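Local atomic coordinates of endoglucanase (Clostridium thermocellum, PDB entry 2E4T), a protein that is the family 44 endoglucanase module of a larger enzyme that cleaves cellulose and, probably through this module, xyloglucan. Residues 7-11 against 428-432; 208-212 against 260-265; 226-232 against 277-283; 452-458 against 503-508. All blocks are in the same frame, centred on the assembly; numbering follows the deposited sequence.

Contact 1: 7-11 against 428-432; sequences AKVVD and DIEVS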
loop_
_atom_site.group_PDB
_atom_site.type_symbol
_atom_site.label_atom_id
_atom_site.label_comp_id
_atom_site.label_asym_id
_atom_site.label_seq_id
_atom_site.Cartn_x
_atom_site.Cartn_y
_atom_site.Cartn_z
ATOM N N ALA A 7 -23.984 5.404 30.287
ATOM C CA ALA A 7 -23.532 5.821 28.906
ATOM C C ALA A 7 -22.007 5.933 28.861
ATOM O O ALA A 7 -21.382 6.413 29.815
ATOM C CB ALA A 7 -24.104 7.158 28.504
ATOM N N LYS A 8 -21.439 5.582 27.719
ATOM C CA LYS A 8 -19.998 5.714 27.483
ATOM C C LYS A 8 -19.761 7.088 26.907
ATOM O O LYS A 8 -20.364 7.432 25.889
ATOM C CB LYS A 8 -19.560 4.610 26.516
ATOM C CG LYS A 8 -18.082 4.654 26.127
ATOM C CD LYS A 8 -17.143 4.561 27.327
ATOM C CE LYS A 8 -15.701 4.542 26.881
ATOM N NZ LYS A 8 -14.738 4.593 27.990
ATOM N N VAL A 9 -18.851 7.819 27.547
ATOM C CA VAL A 9 -18.571 9.239 27.220
ATOM C C VAL A 9 -17.078 9.436 26.981
ATOM O O VAL A 9 -16.245 9.016 27.782
ATOM C CB VAL A 9 -19.010 10.162 28.369
ATOM C CG1 VAL A 9 -18.719 11.571 27.987
ATOM C CG2 VAL A 9 -20.520 10.033 28.599
ATOM N N VAL A 10 -16.736 10.022 25.841
ATOM C CA VAL A 10 -15.364 10.168 25.385
ATOM C C VAL A 10 -15.135 11.618 24.994
ATOM O O VAL A 10 -15.978 12.192 24.314
ATOM C CB VAL A 10 -15.121 9.233 24.179
ATOM C CG1 VAL A 10 -13.739 9.469 23.547
ATOM C CG2 VAL A 10 -15.324 7.784 24.612
ATOM N N ASP A 11 -13.997 12.180 25.429
ATOM C CA ASP A 11 -13.653 13.533 25.059
ATOM C C ASP A 11 -12.724 13.528 23.833
ATOM O O ASP A 11 -11.753 12.758 23.794
ATOM C CB ASP A 11 -12.910 14.209 26.193
ATOM C CG ASP A 11 -13.778 14.376 27.428
ATOM O OD1 ASP A 11 -14.994 14.575 27.283
ATOM O OD2 ASP A 11 -13.279 14.286 28.552
ATOM N N ASP A 428 -10.177 7.904 24.789
ATOM C CA ASP A 428 -10.332 6.435 24.876
ATOM C C ASP A 428 -9.997 5.836 23.513
ATOM O O ASP A 428 -10.841 5.757 22.609
ATOM C CB ASP A 428 -11.718 6.034 25.334
ATOM C CG ASP A 428 -11.834 4.521 25.562
ATOM O OD1 ASP A 428 -11.058 3.749 24.959
ATOM O OD2 ASP A 428 -12.724 4.101 26.348
ATOM N N ILE A 429 -8.749 5.402 23.368
ATOM C CA ILE A 429 -8.251 4.868 22.115
ATOM C C ILE A 429 -8.708 3.457 21.835
ATOM O O ILE A 429 -8.454 2.961 20.714
ATOM C CB ILE A 429 -6.689 4.943 22.049
ATOM C CG1 ILE A 429 -6.033 3.982 23.035
ATOM C CG2 ILE A 429 -6.201 6.370 22.177
ATOM C CD1 ILE A 429 -4.497 3.988 23.012
ATOM N N GLU A 430 -9.325 2.790 22.814
ATOM C CA GLU A 430 -9.862 1.451 22.615
ATOM C C GLU A 430 -11.269 1.504 22.002
ATOM O O GLU A 430 -11.567 0.809 21.041
ATOM C CB GLU A 430 -9.884 0.717 23.946
ATOM C CG GLU A 430 -10.325 -0.708 23.789
ATOM C CD GLU A 430 -10.486 -1.403 25.111
ATOM O OE1 GLU A 430 -10.930 -0.763 26.105
ATOM O OE2 GLU A 430 -10.148 -2.601 25.181
ATOM N N VAL A 431 -12.133 2.400 22.511
ATOM C CA VAL A 431 -13.485 2.453 22.021
ATOM C C VAL A 431 -13.632 3.327 20.797
ATOM O O VAL A 431 -14.674 3.253 20.123
ATOM C CB VAL A 431 -14.478 2.930 23.140
ATOM C CG1 VAL A 431 -14.425 4.440 23.301
ATOM C CG2 VAL A 431 -15.867 2.476 22.860
ATOM N N SER A 432 -12.637 4.163 20.496
ATOM C CA SER A 432 -12.777 5.130 19.425
ATOM C C SER A 432 -11.485 5.414 18.751
ATOM O O SER A 432 -10.409 5.150 19.291
ATOM C CB SER A 432 -13.386 6.439 19.968
ATOM O OG SER A 432 -12.464 7.155 20.799
#
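K8 and D428 meet in a salt bridge, NZ of K8 lying 2.6 Å from OD2 of D428. The two side chains cross at about a right angle, and the ammonium group takes the lone pair of OD2 that faces away from the other carboxylate oxygen. A lysine suits this place because its four-carbon arm can span the distance between strand and loop while its methylenes serve as apolar surface: CE of K8 rests 3.8 Å from CG1 of V431. The arm leaves the backbone with CG anti to N (chi1 178°) and turns once, at chi2, before running straight to the charge. Next to the bridge, the branched V10 gives each methyl its own neighbour. Its CG2 touches CG1 of V431 at 3.7 Å, the two valine side chains running past one another head to tail, and its CG1 faces S432. The contact thus joins the first strand of the beta-rich domain, 8-22, to the loop connecting strands 420-426 and 432-439, so that the N-terminal end of the chain packs with its C-terminal part. D428 is positioned by its other oxygen. OD1 accepts from E430 N at 2.9 Å, a bent bond (135°) almost in line with C-O, in an Asx turn, and from V431 N at 3.0 Å, above the carboxylate plane, in an Asx motif. These bonds should restrict rotation of the carboxylate and so leave OD2 turned to the lysine. Farther out, K453 NZ binds I429 O, while backbone bonds of K8 and V10 with T460 hold the strand on its neighbour 459-466.

Contact 2: 208-212 against 260-265; sequences IEKSV and YYLDKM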
loop_
_atom_site.group_PDB
_atom_site.type_symbol
_atom_site.label_atom_id
_atom_site.label_comp_id
_atom_site.label_asym_id
_atom_site.label_seq_id
_atom_site.Cartn_x
_atom_site.Cartn_y
_atom_site.Cartn_z
ATOM N N ILE A 208 20.520 -6.622 -2.826
ATOM C CA ILE A 208 21.078 -5.251 -2.965
ATOM C C ILE A 208 21.650 -5.024 -4.334
ATOM O O ILE A 208 21.416 -3.965 -4.947
ATOM C CB ILE A 208 22.158 -4.982 -1.861
ATOM C CG1 ILE A 208 21.576 -5.021 -0.479
ATOM C CG2 ILE A 208 22.884 -3.692 -2.133
ATOM C CD1 ILE A 208 20.478 -4.153 -0.223
ATOM N N GLU A 209 22.442 -5.991 -4.835
ATOM C CA GLU A 209 23.063 -5.791 -6.157
ATOM C C GLU A 209 22.013 -5.500 -7.202
ATOM O O GLU A 209 22.169 -4.570 -8.032
ATOM C CB GLU A 209 23.903 -7.042 -6.514
ATOM C CG GLU A 209 25.171 -7.130 -5.748
ATOM C CD GLU A 209 26.126 -8.181 -6.283
ATOM O OE1 GLU A 209 25.894 -8.753 -7.377
ATOM O OE2 GLU A 209 27.130 -8.453 -5.596
ATOM N N LYS A 210 20.938 -6.304 -7.218
ATOM C CA LYS A 210 19.896 -6.121 -8.207
ATOM C C LYS A 210 19.166 -4.800 -8.025
ATOM O O LYS A 210 18.804 -4.123 -9.006
ATOM C CB LYS A 210 18.904 -7.274 -8.140
ATOM C CG LYS A 210 19.427 -8.566 -8.703
ATOM C CD LYS A 210 18.430 -9.668 -8.597
ATOM C CE LYS A 210 18.883 -10.865 -9.434
ATOM N NZ LYS A 210 17.940 -11.876 -9.535
ATOM N N SER A 211 18.883 -4.460 -6.769
ATOM C CA SER A 211 18.122 -3.245 -6.506
ATOM C C SER A 211 18.871 -2.007 -6.998
ATOM O O SER A 211 18.312 -1.090 -7.620
ATOM C CB SER A 211 17.850 -3.124 -5.000
ATOM O OG SER A 211 17.074 -4.219 -4.542
ATOM N N VAL A 212 20.183 -1.959 -6.672
ATOM C CA VAL A 212 21.025 -0.869 -7.089
ATOM C C VAL A 212 21.093 -0.789 -8.607
ATOM O O VAL A 212 20.985 0.288 -9.216
ATOM C CB VAL A 212 22.423 -0.986 -6.457
ATOM C CG1 VAL A 212 23.413 -0.013 -7.025
ATOM C CG2 VAL A 212 22.324 -0.804 -4.936
ATOM N N TYR A 260 19.697 -3.016 7.260
ATOM C CA TYR A 260 20.706 -3.375 6.256
ATOM C C TYR A 260 20.300 -2.822 4.880
ATOM O O TYR A 260 21.117 -2.228 4.151
ATOM C CB TYR A 260 20.859 -4.881 6.215
ATOM C CG TYR A 260 21.750 -5.400 5.100
ATOM C CD1 TYR A 260 23.099 -5.676 5.333
ATOM C CD2 TYR A 260 21.227 -5.684 3.854
ATOM C CE1 TYR A 260 23.903 -6.217 4.345
ATOM C CE2 TYR A 260 22.030 -6.224 2.842
ATOM C CZ TYR A 260 23.361 -6.500 3.106
ATOM O OH TYR A 260 24.109 -7.091 2.096
ATOM N N TYR A 261 19.025 -3.042 4.510
ATOM C CA TYR A 261 18.587 -2.589 3.180
ATOM C C TYR A 261 18.718 -1.092 3.053
ATOM O O TYR A 261 19.261 -0.568 2.066
ATOM C CB TYR A 261 17.113 -3.041 2.978
ATOM C CG TYR A 261 16.565 -2.725 1.644
ATOM C CD1 TYR A 261 16.888 -3.497 0.532
ATOM C CD2 TYR A 261 15.682 -1.643 1.452
ATOM C CE1 TYR A 261 16.365 -3.246 -0.724
ATOM C CE2 TYR A 261 15.146 -1.396 0.185
ATOM C CZ TYR A 261 15.441 -2.193 -0.872
ATOM O OH TYR A 261 14.824 -1.934 -2.083
ATOM N N LEU A 262 18.232 -0.356 4.060
ATOM C CA LEU A 262 18.335 1.108 4.004
ATOM C C LEU A 262 19.802 1.545 3.948
ATOM O O LEU A 262 20.159 2.435 3.163
ATOM C CB LEU A 262 17.632 1.707 5.238
ATOM C CG LEU A 262 16.113 1.581 5.214
ATOM C CD1 LEU A 262 15.585 1.818 6.622
ATOM C CD2 LEU A 262 15.489 2.551 4.216
ATOM N N ASP A 263 20.645 0.953 4.807
ATOM C CA ASP A 263 22.026 1.374 4.903
ATOM C C ASP A 263 22.758 1.090 3.572
ATOM O O ASP A 263 23.550 1.947 3.099
ATOM C CB ASP A 263 22.710 0.626 6.049
ATOM C CG ASP A 263 24.077 1.179 6.402
ATOM O OD1 ASP A 263 24.244 2.401 6.479
ATOM O OD2 ASP A 263 24.975 0.381 6.725
ATOM N N LYS A 264 22.560 -0.088 3.023
ATOM C CA LYS A 264 23.238 -0.440 1.776
ATOM C C LYS A 264 22.718 0.380 0.591
ATOM O O LYS A 264 23.503 0.751 -0.326
ATOM C CB LYS A 264 23.182 -1.939 1.510
ATOM C CG LYS A 264 23.879 -2.795 2.552
ATOM C CD LYS A 264 25.333 -2.402 2.851
ATOM C CE LYS A 264 25.957 -3.341 3.882
ATOM N NZ LYS A 264 27.322 -2.842 4.312
ATOM N N MET A 265 21.405 0.657 0.562
ATOM C CA MET A 265 20.912 1.520 -0.533
ATOM C C MET A 265 21.437 2.963 -0.364
ATOM O O MET A 265 21.730 3.609 -1.361
ATOM C CB MET A 265 19.379 1.499 -0.588
ATOM C CG MET A 265 18.824 0.111 -1.007
ATOM S SD MET A 265 19.432 -0.531 -2.570
ATOM C CE MET A 265 18.654 0.617 -3.730
HETATM O O HOH W 1 14.584 -4.186 -3.489
#
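S211 OG receives a hydrogen bond from a water at 2.7 Å, and the same water lies 2.7 Å from Y261 OH, bridging hydroxyls that are themselves 4.0 Å apart. The serine hydroxyl also bonds to L207 O, one turn back in its own helix, a common way for a small hydroxyl residue to settle its polar end within a helix. S211 OG sits at the edge of the Y261 ring, near its plane. All the other contacts are apolar. I208 has the largest share of them: its CG1 comes to 3.6 Å from CE2 of Y260, and its CD1 to 3.7 Å from CD1 of Y261, so the isoleucine touches both tyrosines and also comes to CB of K264. Y260 has its hydroxyl held by E250. M265 takes up the contact with S211 and V212. Bent at chi2 (-56°) and again at chi3, its flexible chain folds back to bring SD within 3.7 Å of V212 CG2 and 3.9 Å of S211 CB, while its CG covers one face of the Y261 ring. The helix segments cross at -49° with their axes 10.7 Å apart, a separation bridged by I208, the tyrosines and M265. They belong to neighbouring helices, 204-221 and 257-272, on the outer layer of the TIM barrel. Cohesion here should therefore come mainly from shape and dispersion, with a water-mediated link that adds one polar bridge to a mostly apolar interface.

Contact 3: 226-232 against 277-283; sequences EIFGPAL and LDVLDVH
Strands 226-232 and 279-283 run parallel, 11° apart, paired by bonds such as G229 N to V279 O at 3.1 Å until, beyond P230 and the cis peptide bond before it, the register shifts by one in a beta bulge and pairing resumes at H283 N to L232 O, 2.7 Å. D278 extends the ladder with a side chain: with CG opposite its own carbonyl carbon (chi1 -64°), OD2 reaches I227 N at 2.9 Å in a nearly straight bond and also pairs with K219, while I227 O accepts from both D278 N and V279 N. These are adjacent staves of the parallel TIM barrel, linked by a beta-alpha-beta crossover through the intervening helices. F228 and V279 lie side by side on one face. CG2 of V279 stands over the centre of the ring, 3.7 Å from its centroid, a CH-pi contact for which a beta-branched residue is well shaped. At the edge of that ring OD2 of D281 is 3.8 Å from F228 CD2, the carboxylate plane turned 81° from the ring. D281 OD1 is held by T358 on the next strand, 354-360. Farther along, the H283 ring has A231 O over one face, and N185 binds its NE2.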
loop_
_atom_site.group_PDB
_atom_site.type_symbol
_atom_site.label_atom_id
_atom_site.label_comp_id
_atom_site.label_asym_id
_atom_site.label_seq_id
_atom_site.Cartn_x
_atom_site.Cartn_y
_atom_site.Cartn_z
ATOM N N GLU A 226 10.212 7.365 -9.103
ATOM C CA GLU A 226 10.518 6.901 -7.745
ATOM C C GLU A 226 10.682 5.393 -7.748
ATOM O O GLU A 226 9.829 4.682 -8.313
ATOM C CB GLU A 226 9.389 7.322 -6.798
ATOM C CG GLU A 226 9.452 8.804 -6.539
ATOM C CD GLU A 226 8.357 9.325 -5.623
ATOM O OE1 GLU A 226 7.185 8.908 -5.743
ATOM O OE2 GLU A 226 8.671 10.156 -4.767
ATOM N N ILE A 227 11.740 4.937 -7.081
ATOM C CA ILE A 227 11.998 3.502 -6.935
ATOM C C ILE A 227 11.562 3.046 -5.559
ATOM O O ILE A 227 11.940 3.610 -4.512
ATOM C CB ILE A 227 13.530 3.235 -7.160
ATOM C CG1 ILE A 227 13.883 3.429 -8.627
ATOM C CG2 ILE A 227 13.908 1.850 -6.633
ATOM C CD1 ILE A 227 13.363 2.235 -9.543
ATOM N N PHE A 228 10.745 1.970 -5.582
ATOM C CA PHE A 228 10.172 1.339 -4.404
ATOM C C PHE A 228 10.817 -0.039 -4.204
ATOM O O PHE A 228 10.927 -0.820 -5.168
ATOM C CB PHE A 228 8.655 1.066 -4.637
ATOM C CG PHE A 228 7.755 2.272 -4.628
ATOM C CD1 PHE A 228 7.915 3.312 -5.536
ATOM C CD2 PHE A 228 6.702 2.339 -3.716
ATOM C CE1 PHE A 228 7.047 4.396 -5.543
ATOM C CE2 PHE A 228 5.819 3.417 -3.738
ATOM C CZ PHE A 228 6.007 4.464 -4.656
ATOM N N GLY A 229 11.176 -0.352 -2.959
ATOM C CA GLY A 229 11.607 -1.695 -2.651
ATOM C C GLY A 229 11.730 -1.836 -1.148
ATOM O O GLY A 229 11.725 -0.829 -0.425
ATOM N N PRO A 230 11.815 -3.084 -0.654
ATOM C CA PRO A 230 11.929 -4.319 -1.427
ATOM C C PRO A 230 10.629 -5.081 -1.674
ATOM O O PRO A 230 10.680 -6.199 -2.184
ATOM C CB PRO A 230 12.961 -5.186 -0.615
ATOM C CG PRO A 230 13.181 -4.443 0.700
ATOM C CD PRO A 230 12.095 -3.338 0.769
ATOM N N ALA A 231 9.473 -4.489 -1.287
ATOM C CA ALA A 231 8.170 -5.175 -1.462
ATOM C C ALA A 231 8.159 -6.481 -0.654
ATOM O O ALA A 231 7.712 -7.541 -1.116
ATOM C CB ALA A 231 7.808 -5.390 -2.920
ATOM N N LEU A 232 8.647 -6.388 0.593
ATOM C CA LEU A 232 8.773 -7.569 1.457
ATOM C C LEU A 232 7.421 -8.113 1.873
ATOM O O LEU A 232 6.477 -7.336 2.198
ATOM C CB LEU A 232 9.606 -7.214 2.698
ATOM C CG LEU A 232 11.021 -6.752 2.427
ATOM C CD1 LEU A 232 11.684 -6.375 3.747
ATOM C CD2 LEU A 232 11.850 -7.821 1.702
ATOM N N LEU A 277 17.018 4.750 -3.774
ATOM C CA LEU A 277 15.817 4.198 -3.147
ATOM C C LEU A 277 14.965 5.401 -2.740
ATOM O O LEU A 277 15.413 6.198 -1.910
ATOM C CB LEU A 277 16.147 3.401 -1.900
ATOM C CG LEU A 277 14.949 2.830 -1.140
ATOM C CD1 LEU A 277 14.199 1.768 -1.961
ATOM C CD2 LEU A 277 15.332 2.348 0.214
ATOM N N ASP A 278 13.761 5.506 -3.310
ATOM C CA ASP A 278 12.872 6.596 -2.927
ATOM C C ASP A 278 11.898 6.194 -1.827
ATOM O O ASP A 278 11.551 7.037 -0.970
ATOM C CB ASP A 278 12.113 7.112 -4.137
ATOM C CG ASP A 278 13.067 7.716 -5.136
ATOM O OD1 ASP A 278 13.464 8.896 -4.919
ATOM O OD2 ASP A 278 13.441 7.009 -6.103
ATOM N N VAL A 279 11.434 4.945 -1.862
ATOM C CA VAL A 279 10.350 4.517 -1.006
ATOM C C VAL A 279 10.641 3.104 -0.487
ATOM O O VAL A 279 10.796 2.173 -1.273
ATOM C CB VAL A 279 8.993 4.518 -1.737
ATOM C CG1 VAL A 279 7.880 4.303 -0.738
ATOM C CG2 VAL A 279 8.774 5.806 -2.527
ATOM N N LEU A 280 10.736 2.980 0.840
ATOM C CA LEU A 280 10.781 1.677 1.508
ATOM C C LEU A 280 9.371 1.090 1.434
ATOM O O LEU A 280 8.422 1.722 1.879
ATOM C CB LEU A 280 11.226 1.868 2.959
ATOM C CG LEU A 280 11.319 0.577 3.761
ATOM C CD1 LEU A 280 12.492 -0.280 3.276
ATOM C CD2 LEU A 280 11.493 0.886 5.251
ATOM N N ASP A 281 9.274 -0.110 0.848
ATOM C CA ASP A 281 7.981 -0.700 0.435
ATOM C C ASP A 281 7.842 -2.058 1.087
ATOM O O ASP A 281 8.717 -2.947 0.892
ATOM C CB ASP A 281 8.110 -0.875 -1.129
ATOM C CG ASP A 281 6.979 -1.597 -1.779
ATOM O OD1 ASP A 281 6.242 -2.331 -1.074
ATOM O OD2 ASP A 281 6.819 -1.384 -3.012
ATOM N N VAL A 282 6.795 -2.228 1.898
ATOM C CA VAL A 282 6.560 -3.493 2.553
ATOM C C VAL A 282 5.064 -3.874 2.404
ATOM O O VAL A 282 4.195 -3.031 2.148
ATOM C CB VAL A 282 6.942 -3.486 4.052
ATOM C CG1 VAL A 282 8.438 -3.236 4.231
ATOM C CG2 VAL A 282 6.101 -2.434 4.827
ATOM N N HIS A 283 4.822 -5.178 2.599
ATOM C CA HIS A 283 3.473 -5.729 2.658
ATOM C C HIS A 283 3.190 -6.073 4.115
ATOM O O HIS A 283 4.051 -6.628 4.813
ATOM C CB HIS A 283 3.362 -6.988 1.817
ATOM C CG HIS A 283 3.665 -6.742 0.380
ATOM N ND1 HIS A 283 3.832 -5.549 -0.267
ATOM C CD2 HIS A 283 3.838 -7.708 -0.582
ATOM C CE1 HIS A 283 4.074 -5.807 -1.578
ATOM N NE2 HIS A 283 4.097 -7.119 -1.775
#

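Contact 4: 452-458 against 503-508; sequences NKNYDQP and TVPALT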
loop_
_atom_site.group_PDB
_atom_site.type_symbol
_atom_site.label_atom_id
_atom_site.label_comp_id
_atom_site.label_asym_id
_atom_site.label_seq_id
_atom_site.Cartn_x
_atom_site.Cartn_y
_atom_site.Cartn_z
ATOM N N ASN A 452 -16.586 4.865 15.921
ATOM C CA ASN A 452 -17.064 4.264 17.167
ATOM C C ASN A 452 -16.892 2.761 17.079
ATOM O O ASN A 452 -17.630 2.093 16.317
ATOM C CB ASN A 452 -18.503 4.627 17.444
ATOM C CG ASN A 452 -18.923 4.159 18.822
ATOM O OD1 ASN A 452 -18.067 3.908 19.672
ATOM N ND2 ASN A 452 -20.239 4.078 19.062
ATOM N N LYS A 453 -15.907 2.241 17.823
ATOM C CA LYS A 453 -15.603 0.818 17.874
ATOM C C LYS A 453 -16.440 0.074 18.929
ATOM O O LYS A 453 -16.318 -1.134 19.061
ATOM C CB LYS A 453 -14.118 0.594 18.114
ATOM C CG LYS A 453 -13.248 1.141 17.014
ATOM C CD LYS A 453 -11.756 0.877 17.274
ATOM C CE LYS A 453 -11.079 1.868 18.172
ATOM N NZ LYS A 453 -9.731 1.387 18.697
ATOM N N ASN A 454 -17.280 0.806 19.686
ATOM C CA ASN A 454 -18.118 0.153 20.670
ATOM C C ASN A 454 -19.029 -0.840 19.936
ATOM O O ASN A 454 -19.741 -0.448 18.995
ATOM C CB ASN A 454 -18.940 1.261 21.391
ATOM C CG ASN A 454 -19.461 0.870 22.703
ATOM O OD1 ASN A 454 -19.755 -0.315 22.930
ATOM N ND2 ASN A 454 -19.706 1.904 23.556
ATOM N N TYR A 455 -19.020 -2.099 20.379
ATOM C CA TYR A 455 -19.707 -3.133 19.606
ATOM C C TYR A 455 -21.180 -3.089 19.780
ATOM O O TYR A 455 -21.943 -3.397 18.818
ATOM C CB TYR A 455 -19.145 -4.537 19.942
ATOM C CG TYR A 455 -19.176 -5.482 18.745
ATOM C CD1 TYR A 455 -18.020 -5.610 17.919
ATOM C CD2 TYR A 455 -20.361 -6.168 18.328
ATOM C CE1 TYR A 455 -18.032 -6.401 16.814
ATOM C CE2 TYR A 455 -20.341 -6.998 17.188
ATOM C CZ TYR A 455 -19.174 -7.084 16.440
ATOM O OH TYR A 455 -19.166 -7.826 15.271
ATOM N N ASP A 456 -21.600 -2.765 20.994
ATOM C CA ASP A 456 -23.047 -2.959 21.244
ATOM C C ASP A 456 -23.641 -1.859 22.101
ATOM O O ASP A 456 -24.672 -2.097 22.711
ATOM C CB ASP A 456 -23.333 -4.300 21.888
ATOM C CG ASP A 456 -22.376 -4.555 22.947
ATOM O OD1 ASP A 456 -22.103 -3.552 23.649
ATOM O OD2 ASP A 456 -21.796 -5.664 23.000
ATOM N N GLN A 457 -23.089 -0.652 22.068
ATOM C CA GLN A 457 -23.682 0.515 22.700
ATOM C C GLN A 457 -23.257 1.739 21.933
ATOM O O GLN A 457 -22.139 1.774 21.351
ATOM C CB GLN A 457 -23.184 0.644 24.166
ATOM C CG GLN A 457 -23.699 -0.387 25.160
ATOM C CD GLN A 457 -25.239 -0.565 25.195
ATOM O OE1 GLN A 457 -25.745 -1.683 25.372
ATOM N NE2 GLN A 457 -25.973 0.513 25.036
ATOM N N PRO A 458 -24.074 2.804 21.945
ATOM C CA PRO A 458 -23.620 4.094 21.428
ATOM C C PRO A 458 -22.462 4.650 22.265
ATOM O O PRO A 458 -22.236 4.219 23.430
ATOM C CB PRO A 458 -24.866 4.984 21.555
ATOM C CG PRO A 458 -25.662 4.340 22.683
ATOM C CD PRO A 458 -25.366 2.883 22.664
ATOM N N THR A 503 -23.518 12.000 19.877
ATOM C CA THR A 503 -23.606 10.592 20.204
ATOM C C THR A 503 -23.784 9.797 18.917
ATOM O O THR A 503 -24.636 10.113 18.076
ATOM C CB THR A 503 -24.781 10.339 21.159
ATOM O OG1 THR A 503 -24.489 11.037 22.384
ATOM C CG2 THR A 503 -24.972 8.845 21.407
ATOM N N VAL A 504 -22.944 8.757 18.795
ATOM C CA VAL A 504 -22.846 7.962 17.607
ATOM C C VAL A 504 -23.267 6.517 17.974
ATOM O O VAL A 504 -22.816 5.987 18.996
ATOM C CB VAL A 504 -21.299 7.943 17.127
ATOM C CG1 VAL A 504 -21.085 7.096 15.887
ATOM C CG2 VAL A 504 -20.800 9.368 16.866
ATOM N N PRO A 505 -24.115 5.869 17.157
ATOM C CA PRO A 505 -24.442 4.456 17.435
ATOM C C PRO A 505 -23.207 3.554 17.416
ATOM O O PRO A 505 -22.132 3.901 16.892
ATOM C CB PRO A 505 -25.401 4.080 16.310
ATOM C CG PRO A 505 -25.982 5.428 15.875
ATOM C CD PRO A 505 -24.834 6.368 15.981
ATOM N N ALA A 506 -23.372 2.370 18.010
ATOM C CA ALA A 506 -22.376 1.332 17.960
ATOM C C ALA A 506 -21.923 1.129 16.490
ATOM O O ALA A 506 -22.706 1.235 15.547
ATOM C CB ALA A 506 -22.973 0.023 18.466
ATOM N N LEU A 507 -20.627 0.780 16.349
ATOM C CA LEU A 507 -20.051 0.328 15.079
ATOM C C LEU A 507 -20.501 1.228 13.909
ATOM O O LEU A 507 -21.116 0.804 12.941
ATOM C CB LEU A 507 -20.388 -1.136 14.776
ATOM C CG LEU A 507 -19.854 -2.106 15.853
ATOM C CD1 LEU A 507 -20.265 -3.555 15.475
ATOM C CD2 LEU A 507 -18.350 -1.987 16.080
ATOM N N THR A 508 -20.090 2.501 14.017
ATOM C CA THR A 508 -20.382 3.493 12.986
ATOM C C THR A 508 -19.106 4.270 12.664
ATOM O O THR A 508 -18.313 4.563 13.575
ATOM C CB THR A 508 -21.468 4.450 13.507
ATOM O OG1 THR A 508 -22.660 3.682 13.673
ATOM C CG2 THR A 508 -21.853 5.591 12.508
#
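N452 reaches across to the turn at 505-507 with CB and ND2. CB lies 3.9 Å from CG1 of V504, and CG stands anti to the backbone N (chi1 -172°), directing the amide toward P505 O. At the tip ND2 donates to P505 O at 2.9 Å, from above that carbonyl's plane. The other branch, OD1, turns to its own chain: it accepts from N454 N at 3.2 Å in an Asx turn and from T459 OG1. Asparagine, with a donor and an acceptor on one short stem, can serve both segments at once. Its backbone N binds T508 O at 2.9 Å in a bond of 172°, while L507 and T508 both face N452 in a G1 beta bulge, L507 having the positive phi of that motif. The bulge carries L507 toward Y455. Its CD1 sits over the centre of the Y455 ring, 3.6 Å from the centroid and 2° off the normal, a CH-pi contact. The phenol's OH is held by N307. From the turn, A506 sets its small CB against N454 O at 3.3 Å. Together they join the loop between strands 442-452 and 459-466 to the turn leading into strand 508-514. The chemistry implies that one side-chain amide pins the turn by a single carbonyl while tying down its own loop, whereas the leucine and tyrosine provide an apolar patch toward helices 304-312 and 368-384 of the barrel.

Overall arrangement
Contacts 2 and 3 belong to the TIM barrel, contacts 1 and 4 to the beta-rich domain, with centres 37 to 46 Å apart between the two groups. Contact 3 is buried and built on backbone bonds between strands; contact 2 is the helical layer outside it, partly buried and almost wholly apolar. Their segments alternate along the chain, helix 204-221 leading into strand 226-232 and helix 257-272 into strand 279-284, and Y261 packs against L277 and L280. Contacts 1 and 4, both partly buried, reach one mixed sheet and are probably joined by a V431 O to K453 N hydrogen bond; one relies on a salt bridge, the other on an amide and a CH-pi contact.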